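Local coordinates for protein eukaryotic translation initiation factor 2A (Schizosaccharomyces pombe, PDB 3WJ9) that probably directs methionyl-tRNAi to 40S ribosomal subunits in a codon-dependent manner, in early steps of protein synthesis on a small number of specific mRNAs, at residues N331-I336 / T350-N355; L368-T373 / K384-T389. All coordinates share one frame; numbering follows the deposited sequence.

Interaction 1: residues N331-I336 / T350-N355; sequences NLQGSI and TVEAAN
Ile336 and Val351 form a hydrogen-bonded antiparallel pair, Val351 N reaching Ile336 O at 2.8 Å, and Ser335 and Glu352 follow as a non-hydrogen-bonded pair. Beyond them the regular strands give way to loop, yet Ala353 N still donates to Gly334 O, and a weak bond from Asn355 N to Asn331 O lies further out. Side chains of paired residues share a face. Ile336 and Val351 lie side by side and point the same way, CB of Ile336 against CG2 of Val351 at 3.6 Å. On the other face Glu352 sets CG anti to its backbone N (chi1 -173°) and stays extended beyond it. Glu352 CG thereby passes 3.5 Å from Ser335 OG, and the carboxylate lies alongside the backbone of Gln333, with Glu352 OE2 3.3 Å from Gln333 CA. At the loop end Leu332 and Asn355 also run side by side, the Asn355 OD1 meeting the branch point and one methyl of Leu332 (CG and CD1). Leu332 is exposed and Asn355 partly so, whereas Ile336 is buried. The hairpin of strands 335-340 and 346-352 forms the outer part of a four-stranded propeller blade: Ile336 rests on Leu325 and Ala327 of strand 323-327, Ser335 touches Arg312, and Thr350 OG1 is held by Lys347 and Asp337 within the hairpin.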
# COMPACT_ATOMS: atom_id res chain seq x y z
N ASN A 331 -12.35 -15.59 -3.94
CA ASN A 331 -13.25 -16.70 -4.22
C ASN A 331 -14.50 -16.21 -4.94
O ASN A 331 -14.70 -15.01 -5.12
CB ASN A 331 -13.63 -17.41 -2.93
CG ASN A 331 -14.10 -16.45 -1.86
OD1 ASN A 331 -15.14 -15.80 -2.01
ND2 ASN A 331 -13.35 -16.36 -0.77
N LEU A 332 -15.35 -17.15 -5.35
CA LEU A 332 -16.60 -16.79 -6.01
C LEU A 332 -17.61 -16.28 -4.99
O LEU A 332 -17.35 -16.29 -3.79
CB LEU A 332 -17.18 -17.99 -6.77
CG LEU A 332 -16.57 -18.33 -8.14
CD1 LEU A 332 -15.20 -18.98 -8.01
CD2 LEU A 332 -17.51 -19.21 -8.93
N GLN A 333 -18.76 -15.82 -5.49
CA GLN A 333 -19.84 -15.30 -4.64
C GLN A 333 -19.35 -14.19 -3.72
O GLN A 333 -19.68 -14.17 -2.53
CB GLN A 333 -20.46 -16.43 -3.82
CG GLN A 333 -21.12 -17.51 -4.66
CD GLN A 333 -20.40 -18.84 -4.57
OE1 GLN A 333 -19.82 -19.18 -3.54
NE2 GLN A 333 -20.44 -19.61 -5.65
N GLY A 334 -18.56 -13.27 -4.27
CA GLY A 334 -17.99 -12.19 -3.48
C GLY A 334 -18.88 -10.97 -3.42
O GLY A 334 -18.88 -10.14 -4.33
N SER A 335 -19.64 -10.85 -2.34
CA SER A 335 -20.54 -9.71 -2.16
C SER A 335 -19.81 -8.53 -1.52
O SER A 335 -18.65 -8.65 -1.11
CB SER A 335 -21.74 -10.10 -1.31
OG SER A 335 -22.50 -11.12 -1.94
N ILE A 336 -20.49 -7.39 -1.44
CA ILE A 336 -19.94 -6.19 -0.82
C ILE A 336 -21.01 -5.46 -0.01
O ILE A 336 -22.12 -5.22 -0.50
CB ILE A 336 -19.35 -5.22 -1.87
CG1 ILE A 336 -18.15 -5.84 -2.59
CG2 ILE A 336 -18.94 -3.90 -1.22
CD1 ILE A 336 -17.50 -4.92 -3.60
N THR A 350 -25.84 -3.05 -0.43
CA THR A 350 -25.28 -4.38 -0.61
C THR A 350 -25.18 -4.67 -2.11
O THR A 350 -26.19 -4.68 -2.81
CB THR A 350 -26.13 -5.47 0.06
OG1 THR A 350 -26.07 -5.32 1.49
CG2 THR A 350 -25.60 -6.86 -0.31
N VAL A 351 -23.96 -4.87 -2.59
CA VAL A 351 -23.74 -5.28 -3.97
C VAL A 351 -22.90 -6.54 -3.99
O VAL A 351 -22.22 -6.86 -3.02
CB VAL A 351 -23.04 -4.19 -4.81
CG1 VAL A 351 -23.72 -2.84 -4.62
CG2 VAL A 351 -21.56 -4.10 -4.46
N GLU A 352 -22.96 -7.27 -5.10
CA GLU A 352 -22.08 -8.42 -5.25
C GLU A 352 -21.13 -8.21 -6.41
O GLU A 352 -21.51 -7.68 -7.46
CB GLU A 352 -22.88 -9.71 -5.45
CG GLU A 352 -22.01 -10.95 -5.44
CD GLU A 352 -22.78 -12.23 -5.68
OE1 GLU A 352 -24.02 -12.16 -5.79
OE2 GLU A 352 -22.15 -13.30 -5.75
N ALA A 353 -19.89 -8.61 -6.20
CA ALA A 353 -18.89 -8.62 -7.25
C ALA A 353 -18.13 -9.93 -7.17
O ALA A 353 -17.05 -10.00 -6.58
CB ALA A 353 -17.95 -7.43 -7.13
N ALA A 354 -18.73 -10.98 -7.73
CA ALA A 354 -18.13 -12.30 -7.73
C ALA A 354 -16.74 -12.26 -8.35
O ALA A 354 -16.52 -11.54 -9.33
CB ALA A 354 -19.02 -13.28 -8.49
N ASN A 355 -15.82 -13.00 -7.75
CA ASN A 355 -14.45 -13.11 -8.25
C ASN A 355 -13.69 -11.79 -8.25
O ASN A 355 -12.65 -11.66 -8.89
CB ASN A 355 -14.46 -13.71 -9.66
CG ASN A 355 -14.95 -15.14 -9.69
OD1 ASN A 355 -14.52 -15.97 -8.89
ND2 ASN A 355 -15.86 -15.43 -10.61

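Interaction 2: residues L368-T373 / K384-T389; sequences LLTAVT and KIWHIT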
# COMPACT_ATOMS: atom_id res chain seq x y z
N LEU A 368 -17.32 3.80 -6.15
CA LEU A 368 -16.66 2.57 -5.77
C LEU A 368 -16.25 1.79 -7.01
O LEU A 368 -17.08 1.52 -7.88
CB LEU A 368 -17.57 1.72 -4.88
CG LEU A 368 -16.97 0.43 -4.33
CD1 LEU A 368 -15.80 0.76 -3.42
CD2 LEU A 368 -18.03 -0.37 -3.58
N LEU A 369 -14.97 1.44 -7.10
CA LEU A 369 -14.48 0.65 -8.22
C LEU A 369 -14.31 -0.80 -7.79
O LEU A 369 -13.88 -1.08 -6.67
CB LEU A 369 -13.15 1.22 -8.73
CG LEU A 369 -12.59 0.75 -10.08
CD1 LEU A 369 -11.67 1.81 -10.67
CD2 LEU A 369 -11.84 -0.57 -9.96
N THR A 370 -14.68 -1.72 -8.67
CA THR A 370 -14.38 -3.14 -8.47
C THR A 370 -13.81 -3.70 -9.76
O THR A 370 -14.11 -3.20 -10.85
CB THR A 370 -15.63 -3.95 -8.06
OG1 THR A 370 -16.62 -3.90 -9.09
CG2 THR A 370 -16.22 -3.42 -6.76
N ALA A 371 -12.96 -4.71 -9.65
CA ALA A 371 -12.36 -5.33 -10.82
C ALA A 371 -12.11 -6.81 -10.59
O ALA A 371 -12.10 -7.29 -9.46
CB ALA A 371 -11.07 -4.63 -11.20
N VAL A 372 -11.92 -7.54 -11.69
CA VAL A 372 -11.51 -8.93 -11.63
C VAL A 372 -10.26 -9.06 -12.50
O VAL A 372 -10.29 -8.74 -13.68
CB VAL A 372 -12.62 -9.88 -12.12
CG1 VAL A 372 -12.12 -11.31 -12.16
CG2 VAL A 372 -13.84 -9.76 -11.22
N THR A 373 -9.16 -9.52 -11.90
CA THR A 373 -7.86 -9.43 -12.55
C THR A 373 -7.13 -10.75 -12.77
O THR A 373 -7.30 -11.72 -12.03
CB THR A 373 -6.92 -8.49 -11.75
OG1 THR A 373 -6.71 -9.02 -10.44
CG2 THR A 373 -7.52 -7.10 -11.65
N LYS A 384 -15.83 -2.36 -13.08
CA LYS A 384 -17.15 -1.80 -12.79
C LYS A 384 -17.05 -0.70 -11.73
O LYS A 384 -16.51 -0.92 -10.65
CB LYS A 384 -18.11 -2.90 -12.32
CG LYS A 384 -19.53 -2.42 -12.11
CD LYS A 384 -20.50 -3.59 -12.08
CE LYS A 384 -21.92 -3.13 -11.86
NZ LYS A 384 -22.85 -4.28 -11.71
N ILE A 385 -17.57 0.47 -12.06
CA ILE A 385 -17.62 1.59 -11.12
C ILE A 385 -19.03 1.73 -10.57
O ILE A 385 -20.00 1.76 -11.32
CB ILE A 385 -17.17 2.92 -11.78
CG1 ILE A 385 -15.68 2.90 -12.12
CG2 ILE A 385 -17.45 4.09 -10.86
CD1 ILE A 385 -15.35 2.31 -13.47
N TRP A 386 -19.15 1.82 -9.24
CA TRP A 386 -20.45 1.86 -8.58
C TRP A 386 -20.65 3.18 -7.86
O TRP A 386 -19.69 3.80 -7.41
CB TRP A 386 -20.59 0.73 -7.55
CG TRP A 386 -20.09 -0.62 -7.98
CD1 TRP A 386 -18.81 -0.98 -8.25
CD2 TRP A 386 -20.88 -1.81 -8.12
NE1 TRP A 386 -18.75 -2.31 -8.58
CE2 TRP A 386 -20.01 -2.84 -8.51
CE3 TRP A 386 -22.24 -2.09 -7.98
CZ2 TRP A 386 -20.45 -4.14 -8.75
CZ3 TRP A 386 -22.68 -3.38 -8.22
CH2 TRP A 386 -21.78 -4.39 -8.60
N HIS A 387 -21.91 3.61 -7.73
CA HIS A 387 -22.22 4.69 -6.81
C HIS A 387 -22.13 4.17 -5.38
O HIS A 387 -22.03 2.97 -5.16
CB HIS A 387 -23.61 5.26 -7.07
CG HIS A 387 -23.73 5.98 -8.37
ND1 HIS A 387 -23.95 5.33 -9.57
CD2 HIS A 387 -23.64 7.30 -8.67
CE1 HIS A 387 -24.00 6.22 -10.55
NE2 HIS A 387 -23.82 7.42 -10.03
N ILE A 388 -22.16 5.08 -4.41
CA ILE A 388 -22.13 4.67 -3.01
C ILE A 388 -23.51 4.16 -2.60
O ILE A 388 -23.69 3.57 -1.53
CB ILE A 388 -21.70 5.83 -2.08
CG1 ILE A 388 -21.07 5.28 -0.80
CG2 ILE A 388 -22.86 6.76 -1.79
CD1 ILE A 388 -19.81 4.48 -1.05
N THR A 389 -24.49 4.39 -3.47
CA THR A 389 -25.86 3.97 -3.23
C THR A 389 -26.09 2.54 -3.72
O THR A 389 -26.85 1.79 -3.12
CB THR A 389 -26.87 4.90 -3.93
OG1 THR A 389 -26.81 4.70 -5.35
CG2 THR A 389 -26.56 6.36 -3.61
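Thr370 and Trp386 cross at about a right angle, and the indole N-H makes the side-chain bond of this hairpin: Trp386 NE1 donates to Thr370 OG1 at 2.7 Å, nearly straight (169°), with the acceptor only 4° out of the ring plane. A chi1 of 62° puts OG1 between the backbone N and the carbonyl carbon of Thr370, where it meets the ring edge, and Thr370 CG2 comes 3.3 Å from Trp386 NE1. Leu368 O sits at the same edge, 3.1 Å from Trp386 CD1, while also accepting the backbone N-H of Trp386. Hydrogen bonds running both ways tie Leu368 to Trp386 and Thr370 to Lys384. Strands 367-372 and 382-387 are the two middle strands of a four-stranded blade of the beta-propeller, in the repeat WD 4, and each blade face meets different neighbours. Leu368 and Thr370 lean on strand 335-340 of the preceding blade through Ile338 and Ile336. On the opposite face Leu369 CG and Ile385 CG1 approach to 4.3 Å, and both side chains touch Trp406. In contrast to this buried packing, the solvent side is that of Lys384, which is partly exposed. Its chain is extended, and Lys384 CE passes close, 3.4 Å above the plane of the Trp386 ring and offset toward the rim, before the ammonium end leads away from strand 367-372.

Interaction 1 and interaction 2 hold hairpins of successive propeller blades, their centres about 11 Å apart. Interaction 1 joins the third and outermost strands of its blade and runs out into loops, so it is partly buried and depends largely on backbone bonds, with an aliphatic pair on one face and a carboxylate and an amide toward the more exposed side. Interaction 2 joins the two middle strands of the next blade; its touching residues are mostly buried, and it adds an indole-to-hydroxyl bond to its backbone pairing. They meet directly: the six-membered ring of Trp386 packs with CZ3 on Val351 CB (3.5 Å), and Val372 CG2 lies against Asn355 O, so that residues 351-355 lie against the next blade.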